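Local coordinates for chromosome partition protein Smc (Pyrococcus furiosus, PDB 3KTA) that is probably required for chromosome condensation and partitioning, with this C-terminal part of the chain completing an ABC-type ATPase head that can also show adenylate kinase activity, at residues Glu22-Gly30 with Asn103-Ile111; Tyr90-Asp101 with Ser118-Met129. All coordinates share one frame; numbering follows the deposited sequence.

Interaction 1 of 2, residues Glu22-Gly30 with Asn103-Ile111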
# COMPACT_ATOMS: atom_id res chain seq x y z
N GLU B 22 -11.62 5.48 17.71
CA GLU B 22 -10.49 6.07 18.41
C GLU B 22 -9.52 6.72 17.43
O GLU B 22 -9.05 7.86 17.62
CB GLU B 22 -9.78 5.02 19.26
CG GLU B 22 -10.61 4.52 20.42
CD GLU B 22 -9.94 3.41 21.21
OE1 GLU B 22 -8.83 2.98 20.83
OE2 GLU B 22 -10.53 2.97 22.21
N ILE B 23 -9.22 6.02 16.34
CA ILE B 23 -8.28 6.54 15.37
C ILE B 23 -8.82 7.77 14.64
O ILE B 23 -8.10 8.73 14.42
CB ILE B 23 -7.85 5.45 14.36
CG1 ILE B 23 -7.09 4.35 15.10
CG2 ILE B 23 -6.99 6.06 13.25
CD1 ILE B 23 -6.86 3.08 14.28
N PHE B 24 -10.10 7.74 14.27
CA PHE B 24 -10.69 8.91 13.62
C PHE B 24 -10.57 10.15 14.50
O PHE B 24 -10.20 11.22 14.01
CB PHE B 24 -12.16 8.67 13.25
CG PHE B 24 -12.75 9.78 12.43
CD1 PHE B 24 -12.74 9.72 11.05
CD2 PHE B 24 -13.32 10.89 13.05
CE1 PHE B 24 -13.29 10.75 10.29
CE2 PHE B 24 -13.85 11.92 12.30
CZ PHE B 24 -13.84 11.85 10.92
N ALA B 25 -10.86 9.99 15.79
CA ALA B 25 -10.80 11.11 16.72
C ALA B 25 -9.37 11.63 16.88
O ALA B 25 -9.15 12.83 17.04
CB ALA B 25 -11.37 10.71 18.09
N LYS B 26 -8.40 10.73 16.81
CA LYS B 26 -6.98 11.10 16.86
C LYS B 26 -6.57 11.90 15.63
O LYS B 26 -5.91 12.94 15.74
CB LYS B 26 -6.12 9.84 16.99
CG LYS B 26 -4.65 10.08 17.27
CD LYS B 26 -4.03 8.85 17.96
CE LYS B 26 -4.24 7.59 17.13
NZ LYS B 26 -3.60 6.39 17.74
N LEU B 27 -6.95 11.41 14.46
CA LEU B 27 -6.56 12.05 13.20
C LEU B 27 -7.28 13.38 12.99
O LEU B 27 -6.73 14.29 12.37
CB LEU B 27 -6.83 11.11 12.02
CG LEU B 27 -5.98 9.84 11.97
CD1 LEU B 27 -6.37 9.00 10.75
CD2 LEU B 27 -4.49 10.19 11.93
N SER B 28 -8.51 13.47 13.47
CA SER B 28 -9.29 14.71 13.40
C SER B 28 -9.72 15.18 14.79
O SER B 28 -10.84 14.94 15.22
CB SER B 28 -10.54 14.52 12.53
OG SER B 28 -10.17 14.28 11.19
N PRO B 29 -8.82 15.87 15.50
CA PRO B 29 -9.13 16.31 16.86
C PRO B 29 -10.45 17.08 16.91
O PRO B 29 -10.70 17.93 16.04
CB PRO B 29 -7.95 17.21 17.22
CG PRO B 29 -6.81 16.66 16.41
CD PRO B 29 -7.44 16.22 15.10
N GLY B 30 -11.31 16.75 17.88
CA GLY B 30 -12.61 17.39 17.99
C GLY B 30 -13.69 16.73 17.16
O GLY B 30 -14.87 17.08 17.28
N ASN B 103 -2.63 17.57 9.41
CA ASN B 103 -3.20 16.24 9.23
C ASN B 103 -2.20 15.20 8.74
O ASN B 103 -2.23 14.05 9.21
CB ASN B 103 -4.40 16.33 8.29
CG ASN B 103 -5.62 16.88 8.99
OD1 ASN B 103 -6.09 16.31 9.97
ND2 ASN B 103 -6.14 18.00 8.50
N VAL B 104 -1.34 15.58 7.81
CA VAL B 104 -0.28 14.65 7.38
C VAL B 104 0.60 14.22 8.57
O VAL B 104 0.93 13.05 8.69
CB VAL B 104 0.59 15.25 6.25
CG1 VAL B 104 1.75 14.32 5.92
CG2 VAL B 104 -0.26 15.49 5.00
N LYS B 105 0.96 15.16 9.45
CA LYS B 105 1.77 14.78 10.61
C LYS B 105 1.07 13.73 11.47
O LYS B 105 1.72 12.80 11.96
CB LYS B 105 2.11 16.02 11.47
CG LYS B 105 3.02 15.75 12.69
CD LYS B 105 4.30 15.03 12.29
CE LYS B 105 5.37 15.08 13.40
NZ LYS B 105 4.87 14.67 14.73
N ARG B 106 -0.24 13.88 11.66
CA ARG B 106 -0.96 12.93 12.50
C ARG B 106 -0.98 11.56 11.82
O ARG B 106 -0.85 10.53 12.49
CB ARG B 106 -2.37 13.42 12.83
CG ARG B 106 -2.31 14.60 13.83
CD ARG B 106 -3.68 14.97 14.36
NE ARG B 106 -4.46 15.70 13.38
CZ ARG B 106 -4.49 17.03 13.30
NH1 ARG B 106 -3.77 17.78 14.13
NH2 ARG B 106 -5.24 17.60 12.36
N VAL B 107 -1.11 11.57 10.50
CA VAL B 107 -1.04 10.30 9.76
C VAL B 107 0.36 9.67 9.89
O VAL B 107 0.49 8.45 10.14
CB VAL B 107 -1.45 10.48 8.29
CG1 VAL B 107 -1.17 9.21 7.47
CG2 VAL B 107 -2.92 10.82 8.24
N ALA B 108 1.40 10.48 9.74
CA ALA B 108 2.77 10.02 9.86
C ALA B 108 3.05 9.44 11.25
O ALA B 108 3.74 8.43 11.39
CB ALA B 108 3.74 11.15 9.53
N ASP B 109 2.51 10.09 12.29
CA ASP B 109 2.67 9.57 13.65
C ASP B 109 2.00 8.21 13.81
O ASP B 109 2.52 7.33 14.49
CB ASP B 109 2.09 10.54 14.67
CG ASP B 109 2.93 11.79 14.86
OD1 ASP B 109 4.03 11.89 14.27
OD2 ASP B 109 2.48 12.68 15.61
N LEU B 110 0.83 8.04 13.18
CA LEU B 110 0.11 6.77 13.24
C LEU B 110 0.88 5.68 12.47
O LEU B 110 0.95 4.53 12.90
CB LEU B 110 -1.29 6.95 12.65
CG LEU B 110 -2.21 5.74 12.53
CD1 LEU B 110 -2.40 5.07 13.87
CD2 LEU B 110 -3.54 6.21 11.94
N ILE B 111 1.48 6.05 11.34
CA ILE B 111 2.35 5.12 10.62
C ILE B 111 3.54 4.69 11.47
O ILE B 111 3.83 3.49 11.58
CB ILE B 111 2.83 5.69 9.26
CG1 ILE B 111 1.68 5.67 8.24
CG2 ILE B 111 4.03 4.90 8.71
CD1 ILE B 111 1.88 6.65 7.05
O HOH W 1 -8.78 16.69 10.56
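N103 OD1 is gripped by two donors, and one of them carries the grip across the contact: a water 2.8 Å from N103 OD1 also bonds to S28 OG, just beyond the end of helix 4-27. The other donor, R106 NH2, lies one turn further along the same helix as N103, 2.8 Å from N103 OD1. The guanidinium thereby gains a second hold beside its main one, the bond from R106 NE to L27 O (2.9 Å, 146° at the hydrogen). R106 NE comes from above the plane of that carbonyl, and L27 O lies somewhat out of the guanidinium plane. A bend in the arginine chain at chi3 (-76°) turns the group to these acceptors, and P29 CD rests over one of its faces, 3.5 Å from R106 CZ and offset toward the rim. The example illustrates how an arginine can serve the C-terminal end of a helix, where main-chain carbonyls run out of amides from the next turn.

Beneath this polar edge the contact is aliphatic. L27 CD2 sits against the neighbouring backbone, 3.7 Å from R106 O and 4.1 Å from V107 CG2. L110 crosses both L27 and I23 at about a right angle, its CD2 meeting I23 CG2 at 3.7 Å.

The two helical segments run at 137° to each other. Helix 67-84 borders both, with L72 touching S28 and N103 and F79 touching L110, while V104 faces V128 and M129 of helix 127-130.

Interaction 2 of 2, residues Tyr90-Asp101 with Ser118-Met129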
# COMPACT_ATOMS: atom_id res chain seq x y z
N TYR B 90 2.28 -2.61 4.16
CA TYR B 90 1.35 -1.67 3.53
C TYR B 90 2.14 -0.89 2.52
O TYR B 90 3.30 -0.54 2.77
CB TYR B 90 0.74 -0.71 4.59
CG TYR B 90 -0.15 -1.48 5.53
CD1 TYR B 90 0.40 -2.22 6.57
CD2 TYR B 90 -1.53 -1.52 5.34
CE1 TYR B 90 -0.40 -2.99 7.40
CE2 TYR B 90 -2.34 -2.28 6.18
CZ TYR B 90 -1.77 -3.00 7.20
OH TYR B 90 -2.55 -3.77 8.02
N LEU B 91 1.53 -0.63 1.37
CA LEU B 91 2.14 0.20 0.34
C LEU B 91 1.21 1.36 0.09
O LEU B 91 0.05 1.16 -0.26
CB LEU B 91 2.35 -0.60 -0.94
CG LEU B 91 2.80 0.20 -2.16
CD1 LEU B 91 4.20 0.77 -1.97
CD2 LEU B 91 2.79 -0.74 -3.35
N PHE B 92 1.69 2.57 0.37
CA PHE B 92 0.86 3.76 0.25
C PHE B 92 1.52 4.69 -0.75
O PHE B 92 2.64 5.14 -0.53
CB PHE B 92 0.82 4.52 1.58
CG PHE B 92 0.06 3.84 2.70
CD1 PHE B 92 -0.92 2.88 2.46
CD2 PHE B 92 0.31 4.22 4.01
CE1 PHE B 92 -1.62 2.29 3.52
CE2 PHE B 92 -0.37 3.65 5.08
CZ PHE B 92 -1.35 2.68 4.84
N ASP B 93 0.83 5.03 -1.83
CA ASP B 93 1.38 5.93 -2.86
C ASP B 93 0.70 7.32 -2.85
O ASP B 93 -0.42 7.47 -3.33
CB ASP B 93 1.19 5.28 -4.22
CG ASP B 93 2.01 5.95 -5.32
OD1 ASP B 93 2.50 7.08 -5.12
OD2 ASP B 93 2.16 5.31 -6.38
N GLU B 94 1.39 8.31 -2.29
CA GLU B 94 0.90 9.68 -2.20
C GLU B 94 -0.52 9.78 -1.60
O GLU B 94 -1.40 10.45 -2.12
CB GLU B 94 1.05 10.42 -3.54
CG GLU B 94 2.49 10.49 -3.99
CD GLU B 94 2.71 11.41 -5.17
OE1 GLU B 94 3.44 11.00 -6.09
OE2 GLU B 94 2.17 12.56 -5.17
N ILE B 95 -0.68 9.13 -0.45
CA ILE B 95 -1.96 9.08 0.25
C ILE B 95 -2.22 10.38 0.98
O ILE B 95 -3.31 10.59 1.50
CB ILE B 95 -2.04 7.91 1.27
CG1 ILE B 95 -0.86 7.96 2.26
CG2 ILE B 95 -2.12 6.57 0.54
CD1 ILE B 95 -1.20 7.49 3.65
N ASP B 96 -1.20 11.24 1.03
CA ASP B 96 -1.29 12.51 1.75
C ASP B 96 -1.75 13.66 0.87
O ASP B 96 -1.83 14.80 1.33
CB ASP B 96 0.04 12.84 2.47
CG ASP B 96 1.29 12.42 1.68
OD1 ASP B 96 1.20 12.11 0.48
OD2 ASP B 96 2.38 12.43 2.28
N ALA B 97 -2.07 13.37 -0.38
CA ALA B 97 -2.63 14.40 -1.25
C ALA B 97 -3.89 15.02 -0.62
O ALA B 97 -4.70 14.33 0.01
CB ALA B 97 -2.95 13.83 -2.63
N HIS B 98 -4.03 16.33 -0.76
CA HIS B 98 -5.24 17.02 -0.30
C HIS B 98 -5.32 17.18 1.22
O HIS B 98 -6.34 17.64 1.74
CB HIS B 98 -6.50 16.33 -0.83
CG HIS B 98 -6.39 15.93 -2.27
ND1 HIS B 98 -6.80 14.70 -2.74
CD2 HIS B 98 -5.88 16.59 -3.34
CE1 HIS B 98 -6.57 14.63 -4.04
NE2 HIS B 98 -6.00 15.75 -4.43
N LEU B 99 -4.26 16.82 1.93
CA LEU B 99 -4.23 17.01 3.38
C LEU B 99 -3.23 18.08 3.75
O LEU B 99 -2.14 18.15 3.16
CB LEU B 99 -3.85 15.71 4.11
CG LEU B 99 -4.83 14.54 4.03
CD1 LEU B 99 -4.18 13.29 4.60
CD2 LEU B 99 -6.09 14.87 4.79
N ASP B 100 -3.58 18.92 4.72
CA ASP B 100 -2.64 19.95 5.15
C ASP B 100 -1.55 19.35 6.05
O ASP B 100 -1.62 18.18 6.42
CB ASP B 100 -3.37 21.15 5.78
CG ASP B 100 -4.01 20.85 7.13
OD1 ASP B 100 -3.84 19.74 7.68
OD2 ASP B 100 -4.68 21.76 7.67
N ASP B 101 -0.54 20.14 6.38
CA ASP B 101 0.56 19.60 7.18
C ASP B 101 0.12 19.03 8.53
O ASP B 101 0.66 18.02 8.98
CB ASP B 101 1.65 20.65 7.41
CG ASP B 101 2.57 20.83 6.21
OD1 ASP B 101 2.36 20.19 5.15
OD2 ASP B 101 3.52 21.63 6.34
N SER B 118 3.77 -3.75 11.60
CA SER B 118 3.73 -3.98 10.15
C SER B 118 4.79 -3.14 9.46
O SER B 118 5.19 -2.10 9.97
CB SER B 118 2.36 -3.59 9.57
OG SER B 118 1.30 -4.34 10.13
N GLN B 119 5.20 -3.57 8.27
CA GLN B 119 6.09 -2.80 7.42
C GLN B 119 5.26 -1.78 6.62
O GLN B 119 4.17 -2.10 6.15
CB GLN B 119 6.82 -3.76 6.47
CG GLN B 119 7.72 -3.09 5.44
CD GLN B 119 8.44 -4.15 4.62
OE1 GLN B 119 7.80 -5.06 4.08
NE2 GLN B 119 9.75 -4.06 4.54
N PHE B 120 5.79 -0.57 6.48
CA PHE B 120 5.14 0.47 5.68
C PHE B 120 6.09 0.99 4.63
O PHE B 120 7.23 1.37 4.95
CB PHE B 120 4.69 1.63 6.59
CG PHE B 120 3.50 1.28 7.41
CD1 PHE B 120 3.65 0.61 8.63
CD2 PHE B 120 2.22 1.57 6.96
CE1 PHE B 120 2.55 0.28 9.38
CE2 PHE B 120 1.11 1.22 7.71
CZ PHE B 120 1.27 0.57 8.91
N ILE B 121 5.62 1.03 3.38
CA ILE B 121 6.40 1.62 2.29
C ILE B 121 5.55 2.75 1.73
O ILE B 121 4.43 2.51 1.25
CB ILE B 121 6.68 0.59 1.18
CG1 ILE B 121 7.52 -0.56 1.73
CG2 ILE B 121 7.38 1.25 -0.01
CD1 ILE B 121 7.45 -1.82 0.86
N VAL B 122 6.05 3.97 1.82
CA VAL B 122 5.22 5.13 1.55
C VAL B 122 5.90 6.05 0.55
O VAL B 122 7.00 6.52 0.80
CB VAL B 122 4.99 5.94 2.87
CG1 VAL B 122 4.14 7.19 2.60
CG2 VAL B 122 4.32 5.07 3.93
N ILE B 123 5.25 6.28 -0.59
CA ILE B 123 5.74 7.25 -1.56
C ILE B 123 5.13 8.60 -1.23
O ILE B 123 3.92 8.70 -1.04
CB ILE B 123 5.32 6.87 -2.97
CG1 ILE B 123 5.95 5.53 -3.37
CG2 ILE B 123 5.71 7.99 -3.94
CD1 ILE B 123 5.29 4.86 -4.58
N THR B 124 5.96 9.64 -1.15
CA THR B 124 5.47 10.95 -0.68
C THR B 124 6.35 12.11 -1.15
O THR B 124 7.55 11.94 -1.36
CB THR B 124 5.37 10.98 0.86
OG1 THR B 124 4.84 12.24 1.29
CG2 THR B 124 6.74 10.76 1.51
N LEU B 125 5.71 13.27 -1.32
CA LEU B 125 6.42 14.51 -1.64
C LEU B 125 6.41 15.43 -0.42
O LEU B 125 6.88 16.58 -0.50
CB LEU B 125 5.73 15.22 -2.82
CG LEU B 125 5.72 14.50 -4.16
CD1 LEU B 125 5.20 15.43 -5.25
CD2 LEU B 125 7.11 13.98 -4.49
N ARG B 126 5.89 14.93 0.70
CA ARG B 126 5.67 15.77 1.88
C ARG B 126 6.71 15.58 2.97
O ARG B 126 6.84 14.48 3.57
CB ARG B 126 4.27 15.53 2.47
CG ARG B 126 3.14 15.68 1.46
CD ARG B 126 2.94 17.16 1.07
NE ARG B 126 2.39 17.92 2.18
CZ ARG B 126 1.09 17.95 2.50
NH1 ARG B 126 0.21 17.27 1.78
NH2 ARG B 126 0.68 18.65 3.55
N ASP B 127 7.45 16.65 3.27
CA ASP B 127 8.42 16.61 4.35
C ASP B 127 7.86 16.10 5.68
O ASP B 127 8.53 15.32 6.35
CB ASP B 127 9.12 17.98 4.52
CG ASP B 127 8.14 19.15 4.62
OD1 ASP B 127 6.96 18.98 4.97
OD2 ASP B 127 8.59 20.29 4.36
N VAL B 128 6.66 16.53 6.06
CA VAL B 128 6.10 16.14 7.35
C VAL B 128 5.69 14.67 7.37
O VAL B 128 5.51 14.10 8.44
CB VAL B 128 4.92 17.04 7.78
CG1 VAL B 128 5.41 18.45 7.99
CG2 VAL B 128 3.84 17.04 6.75
N MSE B 129 5.55 14.07 6.19
CA MSE B 129 5.33 12.63 6.11
C MSE B 129 6.63 11.84 6.26
O MSE B 129 6.63 10.80 6.93
CB MSE B 129 4.66 12.23 4.78
CG MSE B 129 4.51 10.70 4.58
SE MSE B 129 3.30 9.85 5.84
CE MSE B 129 1.68 10.07 4.79
O HOH W 2 1.91 9.27 0.95
O HOH W 3 2.87 13.06 -1.51
O HOH W 4 4.49 19.06 3.88
O HOH W 5 5.59 21.40 4.82
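The Y90 and F120 rings lie almost parallel (13°) but slid apart, with centroids 5.0 Å from each other: Y90 CD1 stands over one face of F120, whereas F92 CE2 meets the F120 edge. At the Y90 edge, S118 CB and Q119 O lie in the ring plane. The three aromatics cluster on one face of a parallel strand pair, 89-93 and 119-123, joined through helix 101-114 as the beta-alpha-beta crossover of a P-loop ATPase. Five backbone hydrogen bonds, from Y90 N to Q119 O through to E94 N to I123 O, bind the strands, and a strand of the other Smc chain extends the sheet.

On the face opposite the aromatics, I123 CD1 packs 3.5 Å from D93 CG. D93 and E94 occupy the Walker B position of the family: the D93 side chain is about 4 Å from the magnesium ion and bonds to S40 of the other Smc chain, while E94 touches the bound bis(adenosine)-5'-pentaphosphate.

Beyond the strands, side chains take over. T124 OG1 donates to the syn lone pair of D96 OD2 (2.7 Å) and accepts from R126 N, closing an ST turn, so one hydroxyl ties both segments. Bends at chi2 and chi3 (-71° and -70°) curl R126 around, and its NH1 and NH2 both grip L99 O from within the guanidinium plane. R126 NH2 also forms a salt bridge to D101 OD1 at 2.8 Å. Where the strands end, I123 O accepts from E94 N and also from a water, 2.9 Å from I123 O, that in turn accepts from I95 N.

How the interactions relate
Helix 101-114 is the element common to both interactions: it connects the two strands of interaction 2 and supplies one side of interaction 1. The segments alternate along the chain, and the contacts meet directly where V104 CG1 packs 3.5 Å from V128 CG2. Interaction 2 is the buried one, built on main-chain pairing, aromatic packing and polar turns, with D93 and E94 at the magnesium and nucleotide end. Interaction 1 is smaller and only partly buried, a helix-to-helix contact with aliphatic side chains inside and a partly exposed polar edge around an arginine. Each uses an arginine to hold a main-chain carbonyl, R106 with a single nitrogen and R126 with two, the latter reinforced by a salt bridge.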